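Local coordinates for manganese-dependent inorganic pyrophosphatase (PDB 2EB0), which hydrolyses inorganic diphosphate to two phosphates as a manganese-dependent family II pyrophosphatase, with two manganese ions in each subunit, at residues 15-27 / 125-139. Sequence-based numbering, arbitrary orientation.
Sequences IASAIVLAYFLDC and IGGKKKELKPDLAGL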
# COMPACT_ATOMS: atom_id res chain seq x y z
N ILE B 15 5.38 16.58 10.38
CA ILE B 15 6.57 16.97 11.12
C ILE B 15 6.82 16.05 12.31
O ILE B 15 7.90 15.48 12.43
CB ILE B 15 6.46 18.44 11.60
CG1 ILE B 15 6.41 19.37 10.38
CG2 ILE B 15 7.61 18.81 12.52
CD1 ILE B 15 7.68 19.35 9.54
N ALA B 16 5.81 15.91 13.17
CA ALA B 16 5.91 15.05 14.34
C ALA B 16 6.22 13.60 13.96
O ALA B 16 7.10 12.97 14.54
CB ALA B 16 4.61 15.11 15.14
N SER B 17 5.49 13.06 12.99
CA SER B 17 5.73 11.68 12.56
C SER B 17 7.13 11.47 12.01
O SER B 17 7.70 10.39 12.15
CB SER B 17 4.69 11.26 11.52
OG SER B 17 3.40 11.18 12.10
N ALA B 18 7.69 12.49 11.36
CA ALA B 18 9.03 12.39 10.80
C ALA B 18 10.05 12.35 11.93
O ALA B 18 10.98 11.54 11.93
CB ALA B 18 9.32 13.58 9.89
N ILE B 19 9.88 13.25 12.89
CA ILE B 19 10.78 13.35 14.03
C ILE B 19 10.75 12.08 14.90
O ILE B 19 11.78 11.49 15.18
CB ILE B 19 10.41 14.59 14.90
CG1 ILE B 19 10.89 15.86 14.20
CG2 ILE B 19 11.03 14.49 16.29
CD1 ILE B 19 10.41 17.13 14.85
N VAL B 20 9.55 11.67 15.30
CA VAL B 20 9.39 10.51 16.16
C VAL B 20 9.84 9.21 15.49
O VAL B 20 10.54 8.41 16.11
CB VAL B 20 7.92 10.41 16.64
CG1 VAL B 20 7.75 9.24 17.60
CG2 VAL B 20 7.53 11.72 17.32
N LEU B 21 9.48 9.00 14.23
CA LEU B 21 9.89 7.77 13.56
C LEU B 21 11.41 7.77 13.38
O LEU B 21 12.06 6.74 13.55
CB LEU B 21 9.18 7.61 12.22
CG LEU B 21 9.37 6.25 11.52
CD1 LEU B 21 9.00 5.13 12.48
CD2 LEU B 21 8.51 6.19 10.26
N ALA B 22 11.96 8.93 13.04
CA ALA B 22 13.41 9.05 12.86
C ALA B 22 14.10 8.68 14.17
O ALA B 22 15.15 8.04 14.16
CB ALA B 22 13.77 10.46 12.47
N TYR B 23 13.52 9.10 15.28
CA TYR B 23 14.06 8.80 16.60
C TYR B 23 14.09 7.29 16.82
O TYR B 23 15.08 6.74 17.30
CB TYR B 23 13.20 9.46 17.68
CG TYR B 23 13.38 8.91 19.07
CD1 TYR B 23 14.47 9.28 19.86
CD2 TYR B 23 12.44 8.04 19.61
CE1 TYR B 23 14.62 8.78 21.16
CE2 TYR B 23 12.58 7.53 20.91
CZ TYR B 23 13.67 7.91 21.68
OH TYR B 23 13.81 7.40 22.95
N PHE B 24 12.99 6.62 16.49
CA PHE B 24 12.89 5.17 16.66
C PHE B 24 13.74 4.40 15.65
O PHE B 24 14.30 3.35 15.98
CB PHE B 24 11.43 4.72 16.51
CG PHE B 24 10.57 5.03 17.71
CD1 PHE B 24 9.42 5.79 17.57
CD2 PHE B 24 10.90 4.55 18.97
CE1 PHE B 24 8.61 6.05 18.66
CE2 PHE B 24 10.10 4.82 20.06
CZ PHE B 24 8.95 5.57 19.91
N LEU B 25 13.83 4.91 14.43
CA LEU B 25 14.60 4.24 13.39
C LEU B 25 16.05 4.68 13.38
O LEU B 25 16.85 4.20 12.58
CB LEU B 25 13.96 4.51 12.02
CG LEU B 25 12.83 3.59 11.57
CD1 LEU B 25 11.93 3.21 12.72
CD2 LEU B 25 12.04 4.29 10.48
N ASP B 26 16.39 5.60 14.28
CA ASP B 26 17.75 6.12 14.40
C ASP B 26 18.33 6.72 13.12
O ASP B 26 19.49 6.49 12.80
CB ASP B 26 18.70 5.04 14.92
CG ASP B 26 18.62 4.88 16.43
OD1 ASP B 26 18.87 5.88 17.15
OD2 ASP B 26 18.32 3.77 16.90
N CYS B 27 17.53 7.48 12.40
CA CYS B 27 18.03 8.13 11.20
C CYS B 27 17.70 9.61 11.28
O CYS B 27 17.32 10.10 12.35
CB CYS B 27 17.44 7.49 9.93
SG CYS B 27 15.65 7.41 9.87
N ILE B 125 8.57 -2.20 12.09
CA ILE B 125 8.90 -1.33 10.97
C ILE B 125 10.33 -0.82 11.02
O ILE B 125 10.70 0.11 10.31
CB ILE B 125 7.93 -0.11 10.86
CG1 ILE B 125 8.07 0.81 12.07
CG2 ILE B 125 6.49 -0.61 10.73
CD1 ILE B 125 7.16 2.03 12.00
N GLY B 126 11.15 -1.46 11.86
CA GLY B 126 12.54 -1.07 11.98
C GLY B 126 12.91 -0.39 13.29
O GLY B 126 14.08 -0.13 13.53
N GLY B 127 11.91 -0.12 14.12
CA GLY B 127 12.13 0.54 15.40
C GLY B 127 13.18 -0.13 16.27
O GLY B 127 13.42 -1.33 16.15
N LYS B 128 13.79 0.64 17.17
CA LYS B 128 14.83 0.11 18.05
C LYS B 128 14.43 0.02 19.52
O LYS B 128 15.28 0.15 20.40
CB LYS B 128 16.10 0.96 17.92
CG LYS B 128 16.54 1.22 16.49
CD LYS B 128 16.79 -0.08 15.73
CE LYS B 128 17.17 0.19 14.28
NZ LYS B 128 17.42 -1.07 13.54
N LYS B 129 13.14 -0.20 19.77
CA LYS B 129 12.62 -0.34 21.13
C LYS B 129 13.04 0.73 22.13
O LYS B 129 13.20 0.45 23.32
CB LYS B 129 12.98 -1.72 21.69
CG LYS B 129 12.30 -2.88 20.97
CD LYS B 129 10.80 -2.93 21.27
CE LYS B 129 10.08 -3.94 20.39
NZ LYS B 129 10.67 -5.31 20.48
N LYS B 130 13.21 1.95 21.66
CA LYS B 130 13.60 3.07 22.52
C LYS B 130 12.39 3.52 23.33
O LYS B 130 11.26 3.12 23.05
CB LYS B 130 14.15 4.19 21.64
CG LYS B 130 15.28 3.70 20.73
CD LYS B 130 15.69 4.71 19.68
CE LYS B 130 16.63 5.75 20.22
NZ LYS B 130 17.11 6.65 19.13
N GLU B 131 12.61 4.34 24.35
CA GLU B 131 11.49 4.80 25.16
C GLU B 131 10.90 6.11 24.66
O GLU B 131 11.62 7.03 24.29
CB GLU B 131 11.91 4.96 26.62
CG GLU B 131 10.80 5.52 27.50
CD GLU B 131 11.22 5.75 28.94
OE1 GLU B 131 10.39 6.26 29.71
OE2 GLU B 131 12.37 5.41 29.29
N LEU B 132 9.58 6.19 24.67
CA LEU B 132 8.89 7.40 24.23
C LEU B 132 8.90 8.43 25.35
O LEU B 132 8.13 8.32 26.30
CB LEU B 132 7.44 7.10 23.86
CG LEU B 132 6.88 7.63 22.54
CD1 LEU B 132 5.38 7.89 22.74
CD2 LEU B 132 7.58 8.91 22.13
N LYS B 133 9.75 9.43 25.23
CA LYS B 133 9.82 10.47 26.24
C LYS B 133 8.61 11.40 26.14
O LYS B 133 7.93 11.44 25.12
CB LYS B 133 11.12 11.28 26.07
CG LYS B 133 12.37 10.46 26.39
CD LYS B 133 12.28 9.88 27.79
CE LYS B 133 13.38 8.89 28.08
NZ LYS B 133 13.33 8.44 29.50
N PRO B 134 8.33 12.16 27.21
CA PRO B 134 7.20 13.08 27.24
C PRO B 134 7.15 14.07 26.08
O PRO B 134 6.08 14.33 25.52
CB PRO B 134 7.35 13.77 28.59
CG PRO B 134 8.81 13.69 28.84
CD PRO B 134 9.13 12.29 28.43
N ASP B 135 8.30 14.63 25.71
CA ASP B 135 8.33 15.59 24.61
C ASP B 135 7.86 14.97 23.29
O ASP B 135 6.98 15.53 22.64
CB ASP B 135 9.72 16.21 24.44
CG ASP B 135 10.83 15.19 24.27
OD1 ASP B 135 11.98 15.62 24.07
OD2 ASP B 135 10.56 13.96 24.35
N LEU B 136 8.43 13.83 22.91
CA LEU B 136 8.01 13.19 21.67
C LEU B 136 6.58 12.68 21.80
O LEU B 136 5.84 12.66 20.81
CB LEU B 136 8.96 12.04 21.30
CG LEU B 136 10.38 12.44 20.91
CD1 LEU B 136 11.14 11.21 20.49
CD2 LEU B 136 10.35 13.45 19.77
N ALA B 137 6.19 12.28 23.01
CA ALA B 137 4.82 11.82 23.23
C ALA B 137 3.89 13.02 22.99
O ALA B 137 2.78 12.87 22.49
CB ALA B 137 4.66 11.30 24.65
N GLY B 138 4.38 14.20 23.35
CA GLY B 138 3.62 15.42 23.16
C GLY B 138 3.41 15.73 21.69
O GLY B 138 2.36 16.24 21.32
N LEU B 139 4.40 15.44 20.86
CA LEU B 139 4.28 15.71 19.42
C LEU B 139 3.26 14.78 18.79
O LEU B 139 2.44 15.20 17.97
CB LEU B 139 5.60 15.52 18.68
CG LEU B 139 6.82 16.39 18.98
CD1 LEU B 139 7.83 16.13 17.88
CD2 LEU B 139 6.47 17.87 19.04
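The ring of Tyr23 is sandwiched between Leu136 and Lys130. CD1 of Leu136 sits over one face, 3.7 Å from the ring centroid. The opposite face carries Lys130 CE and, 4.2 Å from the same centroid, Lys130 NZ in a cation-pi contact. Tyr23 reaches the loop because its chi1 of 162° swings CG to the side opposite its backbone N, and its OH donates to the backbone O of Glu131 at 2.6 Å. The donor is tilted 25° from that carbonyl plane. Replaced by an alanine, this position is likely to lose the donor to the Glu131 carbonyl and to leave a gap between Leu136 and the Lys130 chain.

Toward the start of helix 12-25 the packing is close and apolar. Ala16 CB lies 3.7 Å from Leu139 CB. The CG2 branch of Ile19 meets Leu136 CD2 at 3.7 Å and also touches Leu139 CD1. The helical segments 15-25 and 134-139 run roughly antiparallel, 144° between their directions, in the DHH domain. Helix 12-25 follows strand 2-5 of the parallel sheet, and the side chain of Ala16 is about 9 Å from a bound manganese ion.

The far end is polar and more open. Lys130 bends at chi3, bringing NZ to two acceptors, Tyr23 O and Asp26 OD1. It donates to Tyr23 O at 2.7 Å and forms a salt bridge with Asp26 OD1, approached from above the carboxylate plane. Lys128 N gives only a weak bond to Phe24 O, and the Lys128 side chain is exposed and poorly ordered. Phe24, by contrast, is buried; its ring edge faces Lys130 O, and its CZ is 3.9 Å from Leu132 CG.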